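Local coordinates for protein thiamine pyrophosphokinase (Candida albicans, PDB 2G9Z) that transfers a pyrophosphate group from ATP to thiamine, making the cofactor thiamine pyrophosphate, and probably works as a dimer with active sites between the subunits, at residues A[25-30]-A[297-302]; A[147-152]-A[181-186]. One frame throughout, in Å; residues are numbered along the deposited sequence.

From the N terminus the chain first lays down strand 23-26, which pairs with strand 298-301, far along the chain; contact 1 therefore closes a loop of 266 residues that takes in the whole catalytic domain. Nested inside it, contact 2 closes a loop of 28 residues, joining the loop after strand 144-147 to the start of helix 185-195, with helix 155-170 between them. The two centres lie about 48 Å apart on opposite sides of the chain's centre, and they do not touch. Across the dimer, E26 and Y298 hydrogen-bond to Y152 and Q151 of the second subunit, and residues of both contacts line the pocket of the thiamine analogue between them.

Contact 1: A[25-30]-A[297-302]; sequences IEQPDS and KYDMRN. With VNP (3-[(4-amino-2-methylpyrimidin-5-yl)methyl]-5-(2-{[hydroxy(phosphonoamino)phosphoryl]oxy}ethyl)-4-methyl-1,3-thiazol-3-I um), chain N.
I25 and D299 form an antiparallel hydrogen-bonded pair: I25 N gives a nearly straight bond to D299 O (2.7 Å, 167°), and D299 N returns one to I25 O. E26 and Y298 follow as a non-hydrogen-bonded pair, and Q27 N to K297 O (2.8 Å, 176°) carries the ladder past the end of the strand.

Polar side chains add to it at the K297 end and along the face carrying D299. K297 bends at chi2 (67°), which brings NZ back over the 25-30 backbone; there it donates to Q27 O and forms a salt bridge with D29 OD1 at 2.6 Å, meeting the carboxylate from above its plane. The Q27 amide stands almost perpendicular to the D299 carboxylate, and NE2 reaches the anti lone pair of OD2 at 2.7 Å. Backbone N of G295 also donates to OD2, while L296 N and S293 OG hold OD1, consistent with an ionised D299.

Van der Waals contacts differ between the two faces. I25 CD1 lies over one face of the R301 guanidinium, toward its rim, 3.4 Å from NH1; R301 NE bonds to S293 O. On the other face E26 CG touches Y298 CE1 at 3.9 Å, and the thiamine analogue covers one face of the tyrosine ring, its bridging C7A 3.5 Å from CD2.

Y298 and M300 line the analogue's pocket, M300 CG lying against the pyrimidine methyl CM2. The small ribbon's 298-301 strand bonds to S293, near the end of strand 289-294, and packs M300 on L291; E26 OE2 bonds to Y152 OH, and Y298 OH to Q151 OE1, of the second subunit.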
ATOM      1  N   ILE A  25      -1.347 -21.342 -15.445  1.00 22.18           N
ATOM      2  CA  ILE A  25      -1.017 -22.748 -15.265  1.00 22.42           C
ATOM      3  C   ILE A  25      -0.744 -23.096 -13.811  1.00 22.70           C
ATOM      4  O   ILE A  25       0.176 -22.556 -13.201  1.00 22.24           O
ATOM      5  CB  ILE A  25       0.242 -23.117 -16.079  1.00 23.18           C
ATOM      6  CG1 ILE A  25       0.036 -22.753 -17.550  1.00 23.32           C
ATOM      7  CG2 ILE A  25       0.551 -24.605 -15.923  1.00 21.99           C
ATOM      8  CD1 ILE A  25       1.314 -22.787 -18.363  1.00 25.53           C
ATOM      9  N   GLU A  26      -1.543 -23.997 -13.252  1.00 22.97           N
ATOM     10  CA  GLU A  26      -1.325 -24.413 -11.878  1.00 25.04           C
ATOM     11  C   GLU A  26      -0.140 -25.370 -11.893  1.00 26.58           C
ATOM     12  O   GLU A  26      -0.197 -26.443 -12.495  1.00 26.68           O
ATOM     13  CB  GLU A  26      -2.579 -25.089 -11.319  1.00 26.59           C
ATOM     14  CG  GLU A  26      -3.650 -24.091 -10.900  1.00 29.19           C
ATOM     15  CD  GLU A  26      -4.970 -24.746 -10.546  0.64 30.26           C
ATOM     16  OE1 GLU A  26      -4.951 -25.906 -10.086  1.00 32.88           O
ATOM     17  OE2 GLU A  26      -6.026 -24.095 -10.710  1.00 30.90           O
ATOM     18  N   GLN A  27       0.943 -24.959 -11.240  1.00 24.62           N
ATOM     19  CA  GLN A  27       2.162 -25.752 -11.187  1.00 22.73           C
ATOM     20  C   GLN A  27       2.256 -26.541  -9.896  1.00 21.47           C
ATOM     21  O   GLN A  27       1.462 -26.343  -8.981  1.00 21.24           O
ATOM     22  CB  GLN A  27       3.375 -24.824 -11.281  1.00 22.77           C
ATOM     23  CG  GLN A  27       3.378 -23.952 -12.508  1.00 23.87           C
ATOM     24  CD  GLN A  27       3.814 -24.705 -13.744  1.00 23.38           C
ATOM     25  OE1 GLN A  27       3.586 -25.907 -13.865  1.00 23.73           O
ATOM     26  NE2 GLN A  27       4.435 -23.998 -14.674  1.00 21.19           N
ATOM     27  N   PRO A  28       3.207 -27.484  -9.823  1.00 20.20           N
ATOM     28  CA  PRO A  28       3.350 -28.253  -8.588  1.00 21.66           C
ATOM     29  C   PRO A  28       4.012 -27.304  -7.594  1.00 20.44           C
ATOM     30  O   PRO A  28       4.532 -26.259  -7.990  1.00 20.26           O
ATOM     31  CB  PRO A  28       4.256 -29.417  -9.002  1.00 22.85           C
ATOM     32  CG  PRO A  28       5.026 -28.868 -10.137  1.00 22.83           C
ATOM     33  CD  PRO A  28       3.998 -28.087 -10.905  1.00 21.00           C
ATOM     34  N   ASP A  29       3.991 -27.656  -6.316  1.00 20.78           N
ATOM     35  CA  ASP A  29       4.578 -26.803  -5.291  1.00 21.37           C
ATOM     36  C   ASP A  29       6.071 -26.579  -5.435  1.00 20.98           C
ATOM     37  O   ASP A  29       6.616 -25.616  -4.899  1.00 19.23           O
ATOM     38  CB  ASP A  29       4.294 -27.369  -3.902  1.00 22.03           C
ATOM     39  CG  ASP A  29       2.841 -27.264  -3.527  1.00 25.40           C
ATOM     40  OD1 ASP A  29       2.171 -26.337  -4.031  1.00 24.83           O
ATOM     41  OD2 ASP A  29       2.376 -28.096  -2.720  1.00 25.51           O
ATOM     42  N   SER A  30       6.742 -27.474  -6.144  1.00 21.78           N
ATOM     43  CA  SER A  30       8.171 -27.327  -6.329  1.00 21.89           C
ATOM     44  C   SER A  30       8.553 -27.562  -7.774  1.00 22.28           C
ATOM     45  O   SER A  30       8.041 -28.466  -8.423  1.00 23.63           O
ATOM     46  CB  SER A  30       8.924 -28.285  -5.406  1.00 22.07           C
ATOM     47  OG  SER A  30       8.760 -27.901  -4.051  1.00 20.98           O
ATOM     48  N   LYS A 297       3.523 -20.622  -8.663  1.00 16.27           N
ATOM     49  CA  LYS A 297       2.474 -21.618  -8.455  1.00 17.49           C
ATOM     50  C   LYS A 297       1.388 -21.455  -9.514  1.00 18.39           C
ATOM     51  O   LYS A 297       0.878 -22.436 -10.054  1.00 19.90           O
ATOM     52  CB  LYS A 297       1.876 -21.460  -7.055  1.00 18.06           C
ATOM     53  CG  LYS A 297       0.778 -22.466  -6.699  1.00 18.46           C
ATOM     54  CD  LYS A 297       1.308 -23.881  -6.578  1.00 19.39           C
ATOM     55  CE  LYS A 297       0.183 -24.855  -6.225  1.00 21.77           C
ATOM     56  NZ  LYS A 297       0.679 -26.261  -6.170  1.00 22.24           N
ATOM     57  N   TYR A 298       1.039 -20.210  -9.808  1.00 16.51           N
ATOM     58  CA  TYR A 298       0.044 -19.917 -10.828  1.00 17.13           C
ATOM     59  C   TYR A 298       0.797 -19.145 -11.908  1.00 17.50           C
ATOM     60  O   TYR A 298       0.793 -17.913 -11.938  1.00 14.93           O
ATOM     61  CB  TYR A 298      -1.091 -19.086 -10.226  1.00 15.89           C
ATOM     62  CG  TYR A 298      -1.732 -19.781  -9.048  1.00 17.05           C
ATOM     63  CD1 TYR A 298      -2.770 -20.697  -9.227  1.00 15.11           C
ATOM     64  CD2 TYR A 298      -1.251 -19.579  -7.757  1.00 16.30           C
ATOM     65  CE1 TYR A 298      -3.308 -21.393  -8.145  1.00 17.66           C
ATOM     66  CE2 TYR A 298      -1.777 -20.272  -6.674  1.00 17.60           C
ATOM     67  CZ  TYR A 298      -2.801 -21.175  -6.871  1.00 17.36           C
ATOM     68  OH  TYR A 298      -3.299 -21.868  -5.791  1.00 19.38           O
ATOM     69  N   ASP A 299       1.485 -19.893 -12.769  1.00 17.71           N
ATOM     70  CA  ASP A 299       2.265 -19.298 -13.841  1.00 17.47           C
ATOM     71  C   ASP A 299       1.363 -18.689 -14.887  1.00 17.63           C
ATOM     72  O   ASP A 299       0.312 -19.238 -15.224  1.00 19.92           O
ATOM     73  CB  ASP A 299       3.196 -20.331 -14.497  1.00 16.15           C
ATOM     74  CG  ASP A 299       4.557 -20.405 -13.819  1.00 19.65           C
ATOM     75  OD1 ASP A 299       5.017 -19.358 -13.297  1.00 17.83           O
ATOM     76  OD2 ASP A 299       5.176 -21.497 -13.820  1.00 17.65           O
ATOM     77  N   MET A 300       1.791 -17.551 -15.410  1.00 17.94           N
ATOM     78  CA  MET A 300       1.023 -16.834 -16.413  1.00 18.19           C
ATOM     79  C   MET A 300       1.697 -16.896 -17.775  1.00 18.56           C
ATOM     80  O   MET A 300       2.921 -16.959 -17.881  1.00 17.66           O
ATOM     81  CB  MET A 300       0.864 -15.371 -15.976  1.00 18.52           C
ATOM     82  CG  MET A 300       0.034 -15.182 -14.703  1.00 16.74           C
ATOM     83  SD  MET A 300       0.491 -13.704 -13.728  1.00 17.16           S
ATOM     84  CE  MET A 300       1.939 -14.313 -12.890  1.00 19.99           C
ATOM     85  N   ARG A 301       0.882 -16.897 -18.820  1.00 19.91           N
ATOM     86  CA  ARG A 301       1.384 -16.900 -20.183  1.00 20.65           C
ATOM     87  C   ARG A 301       0.517 -15.896 -20.925  1.00 18.06           C
ATOM     88  O   ARG A 301      -0.700 -16.041 -20.968  1.00 19.09           O
ATOM     89  CB  ARG A 301       1.271 -18.300 -20.810  1.00 20.56           C
ATOM     90  CG  ARG A 301       2.093 -19.369 -20.076  1.00 22.90           C
ATOM     91  CD  ARG A 301       3.548 -18.934 -19.928  1.00 23.74           C
ATOM     92  NE  ARG A 301       4.208 -19.575 -18.794  1.00 22.17           N
ATOM     93  CZ  ARG A 301       4.523 -20.865 -18.736  1.00 23.54           C
ATOM     94  NH1 ARG A 301       4.244 -21.671 -19.758  1.00 22.00           N
ATOM     95  NH2 ARG A 301       5.104 -21.352 -17.646  1.00 18.30           N
ATOM     96  N   ASN A 302       1.146 -14.859 -21.470  1.00 20.00           N
ATOM     97  CA  ASN A 302       0.433 -13.818 -22.205  1.00 20.69           C
ATOM     98  C   ASN A 302      -0.759 -13.300 -21.401  1.00 21.68           C
ATOM     99  O   ASN A 302      -1.810 -12.979 -21.958  1.00 21.50           O
ATOM    100  CB  ASN A 302      -0.036 -14.375 -23.549  1.00 22.86           C
ATOM    101  CG  ASN A 302       1.124 -14.834 -24.417  1.00 25.91           C
ATOM    102  OD1 ASN A 302       1.997 -14.044 -24.774  1.00 27.01           O
ATOM    103  ND2 ASN A 302       1.139 -16.116 -24.754  1.00 25.39           N
TER
HETATM  104  O2G VNP N 601      -4.016 -17.623   0.698  1.00 23.52           O
HETATM  105  PG  VNP N 601      -3.757 -16.131   1.234  1.00 22.16           P
HETATM  106  O3G VNP N 601      -2.455 -15.617   0.750  1.00 24.39           O
HETATM  107  O1G VNP N 601      -3.802 -16.227   2.840  1.00 26.22           O
HETATM  108  N3B VNP N 601      -4.996 -15.194   0.757  1.00 20.41           N
HETATM  109  PB  VNP N 601      -6.425 -15.963   0.688  1.00 20.46           P
HETATM  110  O2B VNP N 601      -7.490 -14.956   0.480  1.00 19.71           O
HETATM  111  O1B VNP N 601      -6.530 -16.837   1.877  1.00 19.22           O
HETATM  112  O1  VNP N 601      -6.307 -16.900  -0.617  1.00 21.01           O
HETATM  113  C7  VNP N 601      -6.099 -16.405  -1.945  1.00 21.45           C
HETATM  114  C12 VNP N 601      -6.738 -17.426  -2.888  1.00 20.34           C
HETATM  115  C11 VNP N 601      -6.534 -17.210  -4.391  1.00 19.11           C
HETATM  116  C10 VNP N 601      -5.162 -17.592  -4.954  1.00 15.29           C
HETATM  117  CM4 VNP N 601      -4.305 -18.710  -4.357  1.00 13.85           C
HETATM  118  S1  VNP N 601      -6.691 -15.515  -5.044  1.00 19.00           S
HETATM  119  C9  VNP N 601      -5.538 -15.813  -6.325  1.00 17.22           C
HETATM  120  N5  VNP N 601      -4.768 -16.852  -5.996  1.00 16.83           N
HETATM  121  C7A VNP N 601      -3.494 -17.136  -6.675  1.00 14.78           C
HETATM  122  C5A VNP N 601      -3.444 -16.643  -8.124  1.00 14.36           C
HETATM  123  C6A VNP N 601      -2.467 -15.699  -8.419  1.00 14.36           C
HETATM  124  N1A VNP N 601      -2.280 -15.276  -9.655  1.00 15.72           N
HETATM  125  C2A VNP N 601      -3.029 -15.743 -10.664  1.00 13.40           C
HETATM  126  CM2 VNP N 601      -2.761 -15.259 -12.091  1.00 16.52           C
HETATM  127  N3A VNP N 601      -3.989 -16.647 -10.428  1.00 12.71           N
HETATM  128  C4A VNP N 601      -4.213 -17.106  -9.188  1.00 14.92           C
HETATM  129  N4A VNP N 601      -5.173 -18.007  -8.997  1.00 17.29           N

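Contact 2: A[147-152]-A[181-186]; sequences RQSSQY and DEVDGL. With VNP (3-[(4-amino-2-methylpyrimidin-5-yl)methyl]-5-(2-{[hydroxy(phosphonoamino)phosphoryl]oxy}ethyl)-4-methyl-1,3-thiazol-3-I um), chain H.
The loop between strand 144-147 and helix 155-170, which brings Q151 and Y152 to the thiamine analogue, is held here by the turn leading into helix 185-195. Two backbone bonds join S149 and S150 to that turn. S149 N donates to E182 O at 3.0 Å, in the carbonyl plane and close to straight (165°); S150 N reaches V183 O at 2.9 Å in a more bent hydrogen bond (N-H...O 139°), its donor tilted from the carbonyl plane. Q148 CA adds a CA-H...O contact to E182 O.

Side chains fill in around these bonds. Bent at chi2 (-75°), Q148 reaches the first turn of the helix and crosses L186, with CG 3.9 Å from the leucine's CD1. V183 sets CG1 against the S150 backbone and CG2 against S149 OG, and the CB atoms of S150 and D184 meet at 3.9 Å.

A side-chain oxygen closes a turn on each side. D181 OD1 takes V183 N at 2.7 Å in an Asx turn just ahead of the helix. S150 OG, set anti to the backbone N, lies toward the following residues, where Y152 N donates to it at 3.1 Å in an ST turn; a water 2.6 Å from the same OG donates a weak bond to D184 OD2. Beyond this turn, the Y152 ring takes the analogue's amino nitrogen N4A over one face, and the ring's hydroxyl bonds to E26 of the second subunit.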
ATOM      1  N   ARG A 147      19.035  19.494   6.642  1.00 24.02           N
ATOM      2  CA  ARG A 147      17.665  19.963   6.782  1.00 23.86           C
ATOM      3  C   ARG A 147      17.171  20.582   5.481  1.00 23.58           C
ATOM      4  O   ARG A 147      17.860  21.392   4.860  1.00 23.16           O
ATOM      5  CB  ARG A 147      17.561  20.987   7.918  1.00 28.82           C
ATOM      6  CG  ARG A 147      16.133  21.441   8.201  1.00 31.33           C
ATOM      7  CD  ARG A 147      15.985  21.984   9.620  1.00 36.47           C
ATOM      8  NE  ARG A 147      14.585  22.240   9.959  1.00 38.25           N
ATOM      9  CZ  ARG A 147      14.113  22.303  11.202  1.00 40.74           C
ATOM     10  NH1 ARG A 147      14.927  22.127  12.236  1.00 43.99           N
ATOM     11  NH2 ARG A 147      12.824  22.532  11.411  1.00 42.26           N
ATOM     12  N   GLN A 148      15.976  20.181   5.063  1.00 21.59           N
ATOM     13  CA  GLN A 148      15.373  20.693   3.837  1.00 21.56           C
ATOM     14  C   GLN A 148      13.912  21.000   4.127  1.00 21.83           C
ATOM     15  O   GLN A 148      13.107  20.089   4.335  1.00 21.76           O
ATOM     16  CB  GLN A 148      15.480  19.646   2.728  1.00 21.21           C
ATOM     17  CG  GLN A 148      16.903  19.273   2.357  1.00 19.79           C
ATOM     18  CD  GLN A 148      17.596  20.353   1.538  1.00 23.63           C
ATOM     19  OE1 GLN A 148      18.122  21.332   2.080  1.00 25.42           O
ATOM     20  NE2 GLN A 148      17.586  20.185   0.225  1.00 20.67           N
ATOM     21  N   SER A 149      13.570  22.284   4.140  1.00 21.00           N
ATOM     22  CA  SER A 149      12.212  22.706   4.444  1.00 21.28           C
ATOM     23  C   SER A 149      11.244  22.715   3.264  1.00 21.31           C
ATOM     24  O   SER A 149      10.070  23.019   3.443  1.00 22.55           O
ATOM     25  CB  SER A 149      12.234  24.098   5.074  1.00 22.15           C
ATOM     26  OG  SER A 149      12.634  25.070   4.123  1.00 21.55           O
ATOM     27  N   SER A 150      11.715  22.384   2.066  1.00 21.02           N
ATOM     28  CA  SER A 150      10.826  22.391   0.903  1.00 20.68           C
ATOM     29  C   SER A 150       9.514  21.659   1.147  1.00 20.99           C
ATOM     30  O   SER A 150       9.498  20.567   1.714  1.00 20.21           O
ATOM     31  CB  SER A 150      11.495  21.765  -0.313  1.00 21.33           C
ATOM     32  OG  SER A 150      10.526  21.607  -1.338  1.00 21.88           O
ATOM     33  N   GLN A 151       8.428  22.263   0.676  1.00 22.64           N
ATOM     34  CA  GLN A 151       7.080  21.721   0.819  0.50 22.12           C
ATOM     35  C   GLN A 151       6.630  20.941  -0.399  1.00 22.52           C
ATOM     36  O   GLN A 151       5.481  20.508  -0.475  1.00 22.88           O
ATOM     37  CB  GLN A 151       6.088  22.862   1.053  0.50 23.05           C
ATOM     38  CG  GLN A 151       6.449  23.741   2.221  0.50 26.54           C
ATOM     39  CD  GLN A 151       6.661  22.925   3.457  0.50 28.80           C
ATOM     40  OE1 GLN A 151       7.020  23.440   4.516  0.50 33.06           O
ATOM     41  NE2 GLN A 151       6.438  21.625   3.332  0.50 30.57           N
ATOM     42  N   TYR A 152       7.534  20.759  -1.349  1.00 22.52           N
ATOM     43  CA  TYR A 152       7.190  20.067  -2.574  1.00 23.14           C
ATOM     44  C   TYR A 152       7.852  18.711  -2.771  1.00 23.41           C
ATOM     45  O   TYR A 152       7.520  17.987  -3.707  1.00 25.50           O
ATOM     46  CB  TYR A 152       7.445  21.023  -3.747  1.00 23.56           C
ATOM     47  CG  TYR A 152       6.467  22.183  -3.707  1.00 24.14           C
ATOM     48  CD1 TYR A 152       5.297  22.156  -4.462  1.00 23.23           C
ATOM     49  CD2 TYR A 152       6.650  23.245  -2.816  1.00 25.33           C
ATOM     50  CE1 TYR A 152       4.325  23.148  -4.328  1.00 23.15           C
ATOM     51  CE2 TYR A 152       5.680  24.243  -2.674  1.00 25.41           C
ATOM     52  CZ  TYR A 152       4.521  24.183  -3.433  1.00 24.43           C
ATOM     53  OH  TYR A 152       3.550  25.149  -3.293  1.00 26.14           O
ATOM     54  N   ASP A 181      21.384  25.117  -0.188  1.00 27.66           N
ATOM     55  CA  ASP A 181      20.160  25.848   0.098  1.00 26.59           C
ATOM     56  C   ASP A 181      19.308  25.051   1.089  1.00 26.45           C
ATOM     57  O   ASP A 181      19.152  23.837   0.950  1.00 24.62           O
ATOM     58  CB  ASP A 181      19.388  26.112  -1.195  1.00 26.22           C
ATOM     59  CG  ASP A 181      18.178  26.989  -0.976  1.00 29.85           C
ATOM     60  OD1 ASP A 181      17.196  26.512  -0.368  1.00 30.27           O
ATOM     61  OD2 ASP A 181      18.212  28.160  -1.406  1.00 32.49           O
ATOM     62  N   GLU A 182      18.769  25.756   2.082  1.00 27.28           N
ATOM     63  CA  GLU A 182      17.956  25.171   3.149  1.00 29.00           C
ATOM     64  C   GLU A 182      16.558  24.696   2.768  1.00 27.69           C
ATOM     65  O   GLU A 182      15.943  23.926   3.506  1.00 26.15           O
ATOM     66  CB  GLU A 182      17.825  26.171   4.298  1.00 31.85           C
ATOM     67  CG  GLU A 182      19.121  26.470   5.016  1.00 38.83           C
ATOM     68  CD  GLU A 182      18.961  27.561   6.057  1.00 42.16           C
ATOM     69  OE1 GLU A 182      17.995  27.487   6.849  1.00 43.82           O
ATOM     70  OE2 GLU A 182      19.801  28.489   6.087  1.00 44.41           O
ATOM     71  N   VAL A 183      16.045  25.165   1.638  1.00 26.11           N
ATOM     72  CA  VAL A 183      14.715  24.768   1.205  1.00 25.41           C
ATOM     73  C   VAL A 183      14.781  23.517   0.340  1.00 26.30           C
ATOM     74  O   VAL A 183      14.235  22.471   0.696  1.00 25.36           O
ATOM     75  CB  VAL A 183      14.024  25.908   0.420  1.00 26.52           C
ATOM     76  CG1 VAL A 183      12.632  25.471  -0.040  1.00 25.22           C
ATOM     77  CG2 VAL A 183      13.918  27.144   1.301  1.00 26.33           C
ATOM     78  N   ASP A 184      15.463  23.615  -0.793  1.00 25.31           N
ATOM     79  CA  ASP A 184      15.568  22.475  -1.692  1.00 26.60           C
ATOM     80  C   ASP A 184      16.946  22.379  -2.338  1.00 25.12           C
ATOM     81  O   ASP A 184      17.066  22.071  -3.523  1.00 23.93           O
ATOM     82  CB  ASP A 184      14.474  22.566  -2.761  1.00 26.44           C
ATOM     83  CG  ASP A 184      14.442  23.920  -3.449  1.00 30.67           C
ATOM     84  OD1 ASP A 184      15.067  24.868  -2.931  1.00 28.71           O
ATOM     85  OD2 ASP A 184      13.782  24.041  -4.501  1.00 33.91           O
ATOM     86  N   GLY A 185      17.979  22.640  -1.544  1.00 25.73           N
ATOM     87  CA  GLY A 185      19.341  22.582  -2.046  1.00 25.29           C
ATOM     88  C   GLY A 185      19.696  21.242  -2.663  1.00 25.79           C
ATOM     89  O   GLY A 185      20.359  21.188  -3.700  1.00 25.67           O
ATOM     90  N   LEU A 186      19.262  20.154  -2.034  1.00 24.86           N
ATOM     91  CA  LEU A 186      19.547  18.822  -2.561  1.00 25.83           C
ATOM     92  C   LEU A 186      18.946  18.660  -3.952  1.00 25.23           C
ATOM     93  O   LEU A 186      19.608  18.176  -4.876  1.00 23.76           O
ATOM     94  CB  LEU A 186      18.983  17.734  -1.640  1.00 23.85           C
ATOM     95  CG  LEU A 186      19.588  17.594  -0.241  1.00 23.06           C
ATOM     96  CD1 LEU A 186      18.852  16.485   0.513  1.00 22.76           C
ATOM     97  CD2 LEU A 186      21.080  17.280  -0.342  1.00 24.75           C
TER
HETATM   98  O2G VNP H 602       5.095  16.171   6.367  1.00 25.36           O
HETATM   99  PG  VNP H 602       4.884  14.578   6.325  1.00 23.09           P
HETATM  100  O3G VNP H 602       3.473  14.240   6.030  1.00 25.09           O
HETATM  101  O1G VNP H 602       5.341  14.033   7.768  1.00 27.22           O
HETATM  102  N3B VNP H 602       5.907  13.957   5.226  1.00 19.43           N
HETATM  103  PB  VNP H 602       7.285  14.796   5.060  1.00 19.62           P
HETATM  104  O2B VNP H 602       8.191  14.052   4.159  1.00 17.72           O
HETATM  105  O1B VNP H 602       7.787  15.123   6.413  1.00 18.11           O
HETATM  106  O1  VNP H 602       6.831  16.169   4.348  1.00 18.43           O
HETATM  107  C7  VNP H 602       6.212  16.240   3.058  1.00 19.81           C
HETATM  108  C12 VNP H 602       6.590  17.604   2.477  1.00 17.42           C
HETATM  109  C11 VNP H 602       5.965  17.979   1.129  1.00 18.58           C
HETATM  110  C10 VNP H 602       4.526  18.497   1.164  1.00 17.89           C
HETATM  111  CM4 VNP H 602       3.952  19.272   2.352  1.00 16.56           C
HETATM  112  S1  VNP H 602       5.813  16.675  -0.137  1.00 17.68           S
HETATM  113  C9  VNP H 602       4.367  17.386  -0.819  1.00 16.92           C
HETATM  114  N5  VNP H 602       3.805  18.198   0.078  1.00 16.80           N
HETATM  115  C7A VNP H 602       2.420  18.678  -0.051  1.00 13.96           C
HETATM  116  C5A VNP H 602       1.935  18.771  -1.501  1.00 14.08           C
HETATM  117  C6A VNP H 602       0.881  17.937  -1.852  1.00 13.05           C
HETATM  118  N1A VNP H 602       0.316  18.022  -3.044  1.00 12.94           N
HETATM  119  C2A VNP H 602       0.746  18.911  -3.947  1.00 13.93           C
HETATM  120  CM2 VNP H 602       0.049  19.006  -5.307  1.00 15.77           C
HETATM  121  N3A VNP H 602       1.769  19.729  -3.658  1.00 13.73           N
HETATM  122  C4A VNP H 602       2.371  19.679  -2.461  1.00 14.69           C
HETATM  123  N4A VNP H 602       3.390  20.497  -2.217  1.00 17.85           N
HETATM  124  O   HOH W   1      10.740  23.483  -3.059  0.85 26.75           O